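PDB 6XMY: 4-hydroxythreonine-4-phosphate dehydrogenase, which probably catalyses the NAD(P)-dependent oxidation of 4-(phosphooxy)-L-threonine on the way to pyridoxine 5'-phosphate, using a divalent metal ion. Local coordinates for residues A107-C110 with E114-A117; V162-T167 with Q270-L275; N281-I286 with S296-T301. All blocks are in the same frame, centred on the assembly; numbering follows the deposited sequence.

Contact 1. Residues A107-C110 with E114-A117; sequences ASLC and EFSA
Leu109 and Glu114 are joined by the one direct hydrogen bond between the segments: the amide of Glu114 reaches Leu109 O at 3.0 Å, with a C=O...N angle of 164° but a bent N-H...O angle of 137°. A water lies one residue further on, donating to both Cys110 O and Phe115 O, each 2.7 Å from it, so that the last carbonyl of 107-110 is tied to the loop that turns back beside it. The apolar contacts run alongside these polar links. Leu109 and Phe115 point the same way, side by side; Leu109 CB sits at the edge of the ring, 3.9 Å from Phe115 CD2, and Leu109 CD1 follows at 4.0 Å from Phe115 CE2. Cys110 starts away from the loop, yet its thiol, anti to its own carbonyl carbon (chi1 -70°), lies 4.0 Å from Phe115 CB and 3.5 Å from Ala117 O. The carboxylate of Glu114 leads away from the helix, and only its CB and CG stay over Leu109 O. The loop connects the C-terminal end of helix 96-111 to strand 117-120, with Leu109 and Phe115 both resting on Leu13 of strand 12-15 and Trp78 of strand 74-79.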
ATOM      1  N   ALA A 107      10.921  -3.075  -7.487  1.00 11.56           N
ATOM      2  CA  ALA A 107      11.677  -2.075  -6.739  1.00 11.36           C
ATOM      3  C   ALA A 107      12.909  -1.630  -7.514  1.00 11.83           C
ATOM      4  O   ALA A 107      13.201  -0.431  -7.605  1.00 12.28           O
ATOM      5  CB  ALA A 107      12.079  -2.636  -5.374  1.00 11.92           C
ATOM      6  N   SER A 108      13.650  -2.592  -8.066  1.00 10.78           N
ATOM      7  CA  SER A 108      14.884  -2.286  -8.786  1.00 12.74           C
ATOM      8  C   SER A 108      14.615  -1.430 -10.017  1.00 12.89           C
ATOM      9  O   SER A 108      15.308  -0.430 -10.259  1.00 13.46           O
ATOM     10  CB  SER A 108      15.570  -3.589  -9.190  1.00 14.93           C
ATOM     11  OG  SER A 108      16.783  -3.314  -9.861  1.00 18.46           O
ATOM     12  N   LEU A 109      13.621  -1.814 -10.821  1.00 11.31           N
ATOM     13  CA  LEU A 109      13.348  -1.086 -12.059  1.00 11.46           C
ATOM     14  C   LEU A 109      12.861   0.325 -11.768  1.00 12.70           C
ATOM     15  O   LEU A 109      13.228   1.271 -12.469  1.00 14.70           O
ATOM     16  CB  LEU A 109      12.339  -1.848 -12.915  1.00 11.43           C
ATOM     17  CG  LEU A 109      12.829  -3.162 -13.514  1.00 11.85           C
ATOM     18  CD1 LEU A 109      11.662  -3.903 -14.148  1.00 12.64           C
ATOM     19  CD2 LEU A 109      13.941  -2.898 -14.532  1.00 13.64           C
ATOM     20  N   CYS A 110      12.055   0.498 -10.720  1.00 11.80           N
ATOM     21  CA  CYS A 110      11.648   1.843 -10.332  1.00 12.72           C
ATOM     22  C   CYS A 110      12.805   2.631  -9.735  1.00 12.28           C
ATOM     23  O   CYS A 110      12.916   3.841  -9.965  1.00 14.63           O
ATOM     24  CB  CYS A 110      10.467   1.782  -9.362  1.00 12.52           C
ATOM     25  SG  CYS A 110       8.971   1.241 -10.179  1.00 13.59           S
ATOM     26  N   GLU A 114      13.399   3.401 -14.556  1.00 16.07           N
ATOM     27  CA  GLU A 114      12.846   2.803 -15.766  1.00 16.40           C
ATOM     28  C   GLU A 114      11.335   2.937 -15.796  1.00 14.93           C
ATOM     29  O   GLU A 114      10.731   2.981 -16.872  1.00 16.41           O
ATOM     30  CB  GLU A 114      13.232   1.327 -15.829  1.00 19.64           C
ATOM     31  CG  GLU A 114      14.714   1.093 -15.983  1.00 30.24           C
ATOM     32  CD  GLU A 114      15.196   1.498 -17.352  1.00 39.70           C
ATOM     33  OE1 GLU A 114      14.490   1.187 -18.335  1.00 43.75           O
ATOM     34  OE2 GLU A 114      16.262   2.141 -17.446  1.00 43.99           O
ATOM     35  N   PHE A 115      10.717   3.005 -14.623  1.00 13.56           N
ATOM     36  CA  PHE A 115       9.285   3.190 -14.478  1.00 12.42           C
ATOM     37  C   PHE A 115       9.073   4.259 -13.423  1.00 13.55           C
ATOM     38  O   PHE A 115       9.925   4.462 -12.555  1.00 14.39           O
ATOM     39  CB  PHE A 115       8.601   1.860 -14.131  1.00 11.57           C
ATOM     40  CG  PHE A 115       8.751   0.847 -15.223  1.00 10.28           C
ATOM     41  CD1 PHE A 115       7.848   0.807 -16.270  1.00 12.72           C
ATOM     42  CD2 PHE A 115       9.844   0.004 -15.253  1.00 13.33           C
ATOM     43  CE1 PHE A 115       8.013  -0.087 -17.318  1.00 10.56           C
ATOM     44  CE2 PHE A 115      10.008  -0.895 -16.293  1.00 12.03           C
ATOM     45  CZ  PHE A 115       9.088  -0.942 -17.321  1.00 13.12           C
ATOM     46  N   SER A 116       7.954   4.971 -13.532  1.00 12.89           N
ATOM     47  CA  SER A 116       7.769   6.175 -12.735  1.00 12.44           C
ATOM     48  C   SER A 116       7.207   5.904 -11.350  1.00 12.17           C
ATOM     49  O   SER A 116       7.256   6.794 -10.495  1.00 14.55           O
ATOM     50  CB  SER A 116       6.857   7.156 -13.469  1.00 14.29           C
ATOM     51  OG  SER A 116       5.641   6.530 -13.804  1.00 17.21           O
ATOM     52  N   ALA A 117       6.672   4.708 -11.116  1.00 11.51           N
ATOM     53  CA  ALA A 117       6.080   4.353  -9.834  1.00 10.35           C
ATOM     54  C   ALA A 117       5.776   2.869  -9.873  1.00 10.55           C
ATOM     55  O   ALA A 117       5.668   2.272 -10.947  1.00 11.27           O
ATOM     56  CB  ALA A 117       4.787   5.131  -9.562  1.00 12.02           C
TER
HETATM   57  O   HOH W   1      10.805   5.567 -10.302  1.00 22.62           O

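Contact 2. Residues V162-T167 with Q270-L275; sequences VALVTT and QGLPVL
Strand 162-164 and helix segment 270-275 run nearly antiparallel, at 156° between their directions, with axes 8.5 Å apart at closest approach and Val162 facing Gly271. All the contacts between them are apolar. Val162 points at the helix and divides its two methyls between successive turns. CG1, anti to the backbone N (chi1 176°), lies over the backbone of Gly271, 4.0 Å from its CA; with no side chain on that residue, the valine can come up to the helix main chain itself. CG2 serves the next turn and meets Leu275 CD1 at 3.7 Å, while the same leucine methyl is 3.8 Å from Val162 CB. The two side chains slide past each other in opposite directions, so Leu275 CD1 lies along the flank of the valine. Further along the strand, Leu164 and Leu272 cross at about a right angle and meet through one methyl each, CD1 to CD1 at 4.2 Å, a looser touch than that of Val162. The helix is kinked at Pro273, whose nitrogen has no hydrogen to donate; Val274 N also has no bond to the turn before, and Leu275 N to Gly271 O is weak at 3.5 Å. Leu155 of strand 152-156 also packs on Leu275, and Phe252 on Val162. This is helix-on-sheet packing in the PdxA fold, whose helix 268-279 begins at the zinc ligand His268 and carries Lys276, a predicted substrate-binding residue.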
ATOM      1  N   VAL A 162      -5.245   7.403   7.095  1.00 10.24           N
ATOM      2  CA  VAL A 162      -4.853   6.750   8.342  1.00 10.05           C
ATOM      3  C   VAL A 162      -3.451   6.191   8.166  1.00  8.39           C
ATOM      4  O   VAL A 162      -3.237   5.289   7.346  1.00 10.19           O
ATOM      5  CB  VAL A 162      -5.826   5.641   8.765  1.00 10.48           C
ATOM      6  CG1 VAL A 162      -5.294   4.945  10.011  1.00 12.37           C
ATOM      7  CG2 VAL A 162      -7.211   6.220   9.029  1.00 13.95           C
ATOM      8  N   ALA A 163      -2.500   6.724   8.925  1.00  8.58           N
ATOM      9  CA  ALA A 163      -1.143   6.207   8.968  1.00  9.15           C
ATOM     10  C   ALA A 163      -0.978   5.375  10.229  1.00  8.87           C
ATOM     11  O   ALA A 163      -1.581   5.667  11.264  1.00  9.86           O
ATOM     12  CB  ALA A 163      -0.132   7.354   8.982  1.00  9.26           C
ATOM     13  N   LEU A 164      -0.139   4.351  10.144  1.00  7.89           N
ATOM     14  CA  LEU A 164       0.066   3.410  11.235  1.00  8.47           C
ATOM     15  C   LEU A 164       1.439   3.605  11.862  1.00  8.75           C
ATOM     16  O   LEU A 164       2.442   3.750  11.153  1.00 10.39           O
ATOM     17  CB  LEU A 164      -0.066   1.973  10.726  1.00 10.09           C
ATOM     18  CG  LEU A 164      -1.417   1.583  10.116  1.00  9.13           C
ATOM     19  CD1 LEU A 164      -1.367   0.147   9.637  1.00 10.75           C
ATOM     20  CD2 LEU A 164      -2.572   1.807  11.112  1.00 12.25           C
ATOM     21  N   VAL A 165       1.480   3.596  13.195  1.00  8.71           N
ATOM     22  CA  VAL A 165       2.763   3.585  13.888  1.00  9.38           C
ATOM     23  C   VAL A 165       3.409   2.215  13.773  1.00  9.42           C
ATOM     24  O   VAL A 165       4.630   2.101  13.611  1.00 10.97           O
ATOM     25  CB  VAL A 165       2.612   4.033  15.354  1.00  8.94           C
ATOM     26  CG1 VAL A 165       3.953   3.912  16.092  1.00 10.97           C
ATOM     27  CG2 VAL A 165       2.053   5.461  15.430  1.00  9.65           C
ATOM     28  N   THR A 166       2.605   1.158  13.903  1.00  9.14           N
ATOM     29  CA  THR A 166       3.043  -0.212  13.701  1.00  9.99           C
ATOM     30  C   THR A 166       2.129  -0.887  12.687  1.00  9.35           C
ATOM     31  O   THR A 166       0.945  -0.556  12.583  1.00  9.67           O
ATOM     32  CB  THR A 166       3.056  -1.025  15.014  1.00 10.17           C
ATOM     33  OG1 THR A 166       1.720  -1.195  15.524  1.00  9.59           O
ATOM     34  CG2 THR A 166       3.939  -0.338  16.049  1.00 11.77           C
ATOM     35  N   THR A 167       2.692  -1.836  11.924  1.00 10.00           N
ATOM     36  CA  THR A 167       1.977  -2.436  10.806  1.00 10.23           C
ATOM     37  C   THR A 167       1.652  -3.882  11.140  1.00 10.52           C
ATOM     38  O   THR A 167       0.727  -4.144  11.937  1.00 11.56           O
ATOM     39  CB  THR A 167       2.780  -2.301   9.504  1.00 13.72           C
ATOM     40  OG1 THR A 167       4.019  -3.009   9.636  1.00 15.04           O
ATOM     41  CG2 THR A 167       3.050  -0.848   9.184  1.00 15.68           C
ATOM     42  N   GLN A 270      -6.488  -1.001  14.916  1.00  7.54           N
ATOM     43  CA  GLN A 270      -7.052   0.188  15.540  1.00  7.65           C
ATOM     44  C   GLN A 270      -7.504   1.202  14.496  1.00  8.76           C
ATOM     45  O   GLN A 270      -8.432   1.978  14.749  1.00 10.70           O
ATOM     46  CB  GLN A 270      -6.024   0.837  16.465  1.00  8.13           C
ATOM     47  CG  GLN A 270      -6.622   1.872  17.403  1.00  9.15           C
ATOM     48  CD  GLN A 270      -5.573   2.637  18.165  1.00  7.71           C
ATOM     49  OE1 GLN A 270      -4.583   3.091  17.581  1.00  9.93           O
ATOM     50  NE2 GLN A 270      -5.781   2.804  19.473  1.00  8.99           N
ATOM     51  N   GLY A 271      -6.862   1.216  13.326  1.00  8.93           N
ATOM     52  CA  GLY A 271      -7.148   2.232  12.329  1.00 11.27           C
ATOM     53  C   GLY A 271      -7.746   1.730  11.029  1.00  9.38           C
ATOM     54  O   GLY A 271      -8.569   2.412  10.415  1.00 11.14           O
ATOM     55  N   LEU A 272      -7.352   0.547  10.600  1.00  9.95           N
ATOM     56  CA  LEU A 272      -7.809   0.084   9.296  1.00  9.97           C
ATOM     57  C   LEU A 272      -9.273  -0.355   9.227  1.00 10.46           C
ATOM     58  O   LEU A 272      -9.898  -0.175   8.177  1.00 10.96           O
ATOM     59  CB  LEU A 272      -6.883  -0.992   8.729  1.00 10.47           C
ATOM     60  CG  LEU A 272      -5.428  -0.547   8.573  1.00 12.67           C
ATOM     61  CD1 LEU A 272      -4.672  -1.558   7.715  1.00 14.73           C
ATOM     62  CD2 LEU A 272      -5.313   0.880   8.014  1.00 15.67           C
ATOM     63  N   PRO A 273      -9.869  -0.930  10.284  1.00  8.90           N
ATOM     64  CA  PRO A 273     -11.295  -1.290  10.164  1.00  9.41           C
ATOM     65  C   PRO A 273     -12.195  -0.113   9.814  1.00  8.70           C
ATOM     66  O   PRO A 273     -13.052  -0.238   8.931  1.00 10.35           O
ATOM     67  CB  PRO A 273     -11.613  -1.910  11.531  1.00 10.61           C
ATOM     68  CG  PRO A 273     -10.312  -2.489  11.977  1.00 10.68           C
ATOM     69  CD  PRO A 273      -9.284  -1.479  11.526  1.00 10.14           C
ATOM     70  N   VAL A 274     -12.040   1.031  10.486  1.00  7.94           N
ATOM     71  CA  VAL A 274     -12.878   2.188  10.164  0.73  8.59           C
ATOM     72  C   VAL A 274     -12.616   2.656   8.740  1.00  8.88           C
ATOM     73  O   VAL A 274     -13.547   2.954   7.984  1.00  9.54           O
ATOM     74  CB  VAL A 274     -12.669   3.330  11.180  0.73 10.47           C
ATOM     75  CG1 VAL A 274     -13.199   4.652  10.610  0.73 13.50           C
ATOM     76  CG2 VAL A 274     -13.357   3.027  12.504  0.73 10.70           C
ATOM     77  N   LEU A 275     -11.341   2.752   8.356  1.00  9.57           N
ATOM     78  CA  LEU A 275     -11.028   3.259   7.025  1.00 10.08           C
ATOM     79  C   LEU A 275     -11.625   2.366   5.945  1.00 10.49           C
ATOM     80  O   LEU A 275     -12.243   2.856   4.993  1.00 10.53           O
ATOM     81  CB  LEU A 275      -9.518   3.429   6.844  1.00 12.34           C
ATOM     82  CG  LEU A 275      -9.105   4.050   5.499  1.00 16.17           C
ATOM     83  CD1 LEU A 275      -7.928   4.991   5.658  1.00 16.36           C
ATOM     84  CD2 LEU A 275      -8.813   2.973   4.442  1.00 17.05           C
TER

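Contact 3. Residues N281-I286 with S296-T301; sequences NEAVNI and SVDHGT. With NAD (nicotinamide-adenine-dinucleotide), chain B; SO4 (sulfate ion), chain C.
Asn285 and Ser296 form an antiparallel hydrogen-bonded pair with both side chains on the same face, Asn285 N donating to Ser296 O at 3.0 Å. The amide of Asn285 passes beside Ser296 CB, 3.9 Å from ND2. Extended away from the backbone N (chi1 164°), it carries ND2 to O1 of a bound sulfate at 2.9 Å and also to a water, which bridges to Val297 O and to the nicotinamide amide N7N. Ser296 OG donates forward to Val297 O, on a lone pair in the carbonyl plane, and takes a weak bond from N7N. Beyond this pair, Asp298 points across at Ala283, its OD2 3.3 Å from Ala283 CB. The His299 ring has Val297 CB over one face and adenine N6A, 3.3 Å above the plane, over the opposite one, both set toward the rim; its ND1 binds Gly300 O in the ring plane, which fixes the rotation of the imidazole. Gly300 N then grips the NAD phosphate oxygen O2A at 2.8 Å, and Thr301 N reaches NAD O4D. The arrangement is a beta hairpin whose second strand runs into the NAD-binding loop, while Asn285, with Arg294, Thr139 and His138, binds the sulfate, probably from the crystallisation liquor, among residues predicted to bind substrate.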
ATOM      1  N   ASN A 281     -13.594   0.194  -1.370  1.00 13.78           N
ATOM      2  CA  ASN A 281     -13.451   0.086  -2.823  1.00 14.65           C
ATOM      3  C   ASN A 281     -12.831   1.315  -3.471  1.00 13.53           C
ATOM      4  O   ASN A 281     -12.749   1.378  -4.703  1.00 14.25           O
ATOM      5  CB  ASN A 281     -14.782  -0.282  -3.476  1.00 17.04           C
ATOM      6  CG  ASN A 281     -15.273  -1.638  -3.035  1.00 20.88           C
ATOM      7  OD1 ASN A 281     -14.553  -2.634  -3.135  1.00 24.19           O
ATOM      8  ND2 ASN A 281     -16.492  -1.684  -2.523  1.00 23.39           N
ATOM      9  N   GLU A 282     -12.379   2.286  -2.686  0.58 13.05           N
ATOM     10  CA  GLU A 282     -11.687   3.443  -3.233  0.58 14.60           C
ATOM     11  C   GLU A 282     -10.337   3.695  -2.588  0.58 13.38           C
ATOM     12  O   GLU A 282      -9.561   4.497  -3.121  0.58 14.66           O
ATOM     13  CB  GLU A 282     -12.537   4.714  -3.076  0.58 17.30           C
ATOM     14  CG  GLU A 282     -12.543   5.248  -1.649  0.58 19.90           C
ATOM     15  CD  GLU A 282     -13.022   6.684  -1.546  0.58 22.89           C
ATOM     16  OE1 GLU A 282     -14.177   6.893  -1.117  0.58 27.23           O
ATOM     17  OE2 GLU A 282     -12.243   7.602  -1.889  0.58 20.32           O
ATOM     18  N   ALA A 283     -10.028   3.038  -1.476  1.00 12.84           N
ATOM     19  CA  ALA A 283      -8.861   3.381  -0.681  1.00 11.68           C
ATOM     20  C   ALA A 283      -7.587   2.790  -1.270  1.00 10.35           C
ATOM     21  O   ALA A 283      -7.598   1.740  -1.926  1.00 11.25           O
ATOM     22  CB  ALA A 283      -9.034   2.904   0.760  1.00 11.39           C
ATOM     23  N   VAL A 284      -6.481   3.482  -1.006  1.00  9.65           N
ATOM     24  CA  VAL A 284      -5.162   3.138  -1.509  1.00  9.14           C
ATOM     25  C   VAL A 284      -4.219   3.045  -0.324  1.00  8.87           C
ATOM     26  O   VAL A 284      -4.250   3.894   0.571  1.00 10.87           O
ATOM     27  CB  VAL A 284      -4.660   4.228  -2.475  1.00 11.08           C
ATOM     28  CG1 VAL A 284      -3.232   3.928  -2.954  1.00 11.74           C
ATOM     29  CG2 VAL A 284      -5.617   4.370  -3.654  1.00 11.81           C
ATOM     30  N   ASN A 285      -3.387   2.010  -0.318  1.00  8.81           N
ATOM     31  CA  ASN A 285      -2.289   1.886   0.627  1.00  8.21           C
ATOM     32  C   ASN A 285      -1.071   2.484  -0.055  1.00  8.59           C
ATOM     33  O   ASN A 285      -0.659   2.014  -1.119  1.00  9.29           O
ATOM     34  CB  ASN A 285      -2.092   0.406   0.979  1.00  8.91           C
ATOM     35  CG  ASN A 285      -0.751   0.098   1.637  1.00  9.61           C
ATOM     36  OD1 ASN A 285      -0.017   0.990   2.081  1.00 11.19           O
ATOM     37  ND2 ASN A 285      -0.427  -1.192   1.696  1.00 11.74           N
ATOM     38  N   ILE A 286      -0.544   3.562   0.508  1.00  9.28           N
ATOM     39  CA  ILE A 286       0.639   4.212  -0.036  1.00  8.71           C
ATOM     40  C   ILE A 286       1.754   4.134   0.996  1.00  9.82           C
ATOM     41  O   ILE A 286       1.525   4.394   2.185  1.00 10.48           O
ATOM     42  CB  ILE A 286       0.358   5.656  -0.479  1.00 11.91           C
ATOM     43  CG1 ILE A 286       1.636   6.281  -1.028  1.00 12.42           C
ATOM     44  CG2 ILE A 286      -0.196   6.487   0.646  1.00 15.13           C
ATOM     45  CD1 ILE A 286       1.385   7.536  -1.701  1.00 17.83           C
ATOM     46  N   SER A 296      -0.691   0.727  -3.534  1.00  7.52           N
ATOM     47  CA  SER A 296      -1.170  -0.636  -3.392  1.00  9.01           C
ATOM     48  C   SER A 296      -2.682  -0.636  -3.259  1.00  8.25           C
ATOM     49  O   SER A 296      -3.290   0.334  -2.785  1.00  8.62           O
ATOM     50  CB  SER A 296      -0.541  -1.277  -2.159  1.00  9.39           C
ATOM     51  OG  SER A 296      -0.969  -2.616  -2.007  1.00  9.25           O
ATOM     52  N   VAL A 297      -3.275  -1.775  -3.633  1.00  8.49           N
ATOM     53  CA  VAL A 297      -4.648  -2.042  -3.239  1.00  8.93           C
ATOM     54  C   VAL A 297      -4.738  -2.080  -1.721  1.00  8.66           C
ATOM     55  O   VAL A 297      -3.744  -2.279  -1.013  1.00 10.28           O
ATOM     56  CB  VAL A 297      -5.151  -3.365  -3.832  1.00  9.72           C
ATOM     57  CG1 VAL A 297      -5.242  -3.270  -5.345  1.00 11.11           C
ATOM     58  CG2 VAL A 297      -4.269  -4.528  -3.377  1.00 12.03           C
ATOM     59  N   ASP A 298      -5.958  -1.889  -1.215  1.00 10.02           N
ATOM     60  CA  ASP A 298      -6.237  -1.932   0.218  1.00  9.76           C
ATOM     61  C   ASP A 298      -6.888  -3.245   0.633  1.00 10.09           C
ATOM     62  O   ASP A 298      -7.632  -3.292   1.619  1.00 13.08           O
ATOM     63  CB  ASP A 298      -7.103  -0.748   0.648  1.00 13.19           C
ATOM     64  CG  ASP A 298      -8.545  -0.911   0.237  1.00 18.19           C
ATOM     65  OD1 ASP A 298      -8.814  -1.642  -0.739  1.00 16.91           O
ATOM     66  OD2 ASP A 298      -9.424  -0.329   0.911  1.00 24.09           O
ATOM     67  N   HIS A 299      -6.630  -4.316  -0.105  1.00  9.52           N
ATOM     68  CA  HIS A 299      -7.274  -5.590   0.150  1.00  9.87           C
ATOM     69  C   HIS A 299      -6.289  -6.701  -0.162  1.00  9.93           C
ATOM     70  O   HIS A 299      -5.205  -6.468  -0.704  1.00 10.25           O
ATOM     71  CB  HIS A 299      -8.554  -5.743  -0.674  1.00 10.93           C
ATOM     72  CG  HIS A 299      -8.328  -5.677  -2.152  1.00  8.55           C
ATOM     73  ND1 HIS A 299      -7.716  -6.694  -2.855  1.00  9.91           N
ATOM     74  CD2 HIS A 299      -8.639  -4.722  -3.064  1.00 10.19           C
ATOM     75  CE1 HIS A 299      -7.654  -6.367  -4.134  1.00 10.65           C
ATOM     76  NE2 HIS A 299      -8.207  -5.175  -4.290  1.00 10.57           N
ATOM     77  N   GLY A 300      -6.692  -7.918   0.164  1.00 10.00           N
ATOM     78  CA  GLY A 300      -5.863  -9.088   0.006  1.00 10.71           C
ATOM     79  C   GLY A 300      -6.155  -9.867  -1.256  1.00 10.52           C
ATOM     80  O   GLY A 300      -6.768  -9.368  -2.210  1.00 10.23           O
ATOM     81  N   THR A 301      -5.724 -11.133  -1.242  1.00 10.60           N
ATOM     82  CA  THR A 301      -5.679 -11.964  -2.432  1.00  9.48           C
ATOM     83  C   THR A 301      -7.040 -12.487  -2.855  1.00 10.08           C
ATOM     84  O   THR A 301      -7.187 -12.903  -4.005  1.00 10.38           O
ATOM     85  CB  THR A 301      -4.711 -13.132  -2.211  1.00 11.16           C
ATOM     86  OG1 THR A 301      -4.960 -13.745  -0.934  1.00 11.92           O
ATOM     87  CG2 THR A 301      -3.284 -12.639  -2.240  1.00 10.92           C
TER
HETATM   88  PA  NAD B 401      -8.779 -10.162   1.740  1.00 14.49           P
HETATM   89  O1A NAD B 401      -8.200 -11.243   0.848  1.00 15.23           O
HETATM   90  O2A NAD B 401      -9.071  -8.718   1.390  1.00 18.15           O
HETATM   91  O5B NAD B 401     -10.322 -10.866   2.040  1.00 17.16           O
HETATM   92  C5B NAD B 401     -11.104 -10.056   2.886  1.00 17.49           C
HETATM   93  C4B NAD B 401     -12.550  -9.995   2.359  1.00 16.68           C
HETATM   94  O4B NAD B 401     -12.612  -8.994   1.316  1.00 17.99           O
HETATM   95  C3B NAD B 401     -12.925 -11.364   1.727  1.00 15.17           C
HETATM   96  O3B NAD B 401     -14.295 -11.557   2.034  1.00 20.23           O
HETATM   97  C2B NAD B 401     -12.652 -11.116   0.215  1.00 16.43           C
HETATM   98  O2B NAD B 401     -13.476 -11.873  -0.622  1.00 19.57           O
HETATM   99  C1B NAD B 401     -13.055  -9.612   0.100  1.00 17.08           C
HETATM  100  N9A NAD B 401     -12.315  -8.899  -0.937  1.00 15.96           N
HETATM  101  C8A NAD B 401     -10.949  -8.573  -1.003  1.00 15.10           C
HETATM  102  N7A NAD B 401     -10.644  -7.892  -2.095  1.00 13.86           N
HETATM  103  C5A NAD B 401     -11.845  -7.740  -2.773  1.00 13.23           C
HETATM  104  C6A NAD B 401     -12.182  -7.116  -3.991  1.00 15.38           C
HETATM  105  N6A NAD B 401     -11.223  -6.488  -4.721  1.00 14.54           N
HETATM  106  N1A NAD B 401     -13.475  -7.125  -4.433  1.00 17.43           N
HETATM  107  C2A NAD B 401     -14.398  -7.763  -3.650  1.00 19.52           C
HETATM  108  N3A NAD B 401     -14.231  -8.401  -2.477  1.00 18.06           N
HETATM  109  C4A NAD B 401     -12.916  -8.366  -2.065  1.00 15.38           C
HETATM  110  O3  NAD B 401      -7.815 -10.185   3.043  1.00 16.92           O
HETATM  111  PN  NAD B 401      -7.633 -11.319   4.134  1.00 15.78           P
HETATM  112  O1N NAD B 401      -7.379 -10.737   5.503  1.00 16.22           O
HETATM  113  O2N NAD B 401      -8.481 -12.500   3.796  1.00 21.30           O
HETATM  114  O5D NAD B 401      -6.002 -11.933   3.797  1.00 17.36           O
HETATM  115  C5D NAD B 401      -5.868 -12.631   2.603  1.00 14.22           C
HETATM  116  C4D NAD B 401      -4.391 -12.562   2.208  1.00 13.06           C
HETATM  117  O4D NAD B 401      -4.158 -11.260   1.613  1.00 10.61           O
HETATM  118  C3D NAD B 401      -3.477 -12.635   3.480  1.00 13.41           C
HETATM  119  O3D NAD B 401      -2.332 -13.336   3.088  1.00 13.05           O
HETATM  120  C2D NAD B 401      -3.149 -11.150   3.755  1.00 11.39           C
HETATM  121  O2D NAD B 401      -1.903 -10.924   4.353  1.00 12.92           O
HETATM  122  C1D NAD B 401      -3.034 -10.693   2.274  1.00 10.94           C
HETATM  123  N1N NAD B 401      -3.168  -9.202   2.138  1.00 11.63           N
HETATM  124  C2N NAD B 401      -2.282  -8.605   1.282  1.00 12.22           C
HETATM  125  C3N NAD B 401      -2.325  -7.223   1.079  1.00 11.81           C
HETATM  126  C7N NAD B 401      -1.329  -6.685   0.122  1.00 10.51           C
HETATM  127  O7N NAD B 401      -0.560  -7.435  -0.483  1.00  9.46           O
HETATM  128  N7N NAD B 401      -1.332  -5.319  -0.072  1.00 13.63           N
HETATM  129  C4N NAD B 401      -3.282  -6.443   1.756  1.00 12.60           C
HETATM  130  C5N NAD B 401      -4.185  -7.091   2.617  1.00 12.38           C
HETATM  131  C6N NAD B 401      -4.115  -8.485   2.812  1.00 11.65           C
HETATM  132  S   SO4 C 402       1.806  -4.280   2.722  1.00 11.07           S
HETATM  133  O1  SO4 C 402       1.756  -3.144   1.805  1.00 12.22           O
HETATM  134  O2  SO4 C 402       2.062  -5.497   1.960  1.00 11.77           O
HETATM  135  O3  SO4 C 402       2.919  -4.073   3.647  1.00 11.68           O
HETATM  136  O4  SO4 C 402       0.552  -4.455   3.474  1.00 14.74           O
HETATM  137  O   HOH W   2      -2.676  -3.104   1.272  1.00 15.31           O

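How the contacts relate
Contacts 2 and 3 touch directly: Leu275 CD2 packs on Ala283 CB at 3.7 Å, where helix 268-279 gives way to strand 284-288, and their centres are 13 Å apart. Contact 1 is more remote, its centre 20 Å from that of contact 3 and 27 Å from that of contact 2, which lies on the opposite side of the chain's centre. Contact 3 itself holds NAD and sulfate. From contact 2, the side chain of Leu272 lies about 8 Å from NAD, and from contact 1 the side chain of Ala117 is about 7 Å from that of Arg294. The zinc ion is about 7 Å from the side chain of Asn285 in contact 3 and about 5 Å from that of Leu272 in contact 2.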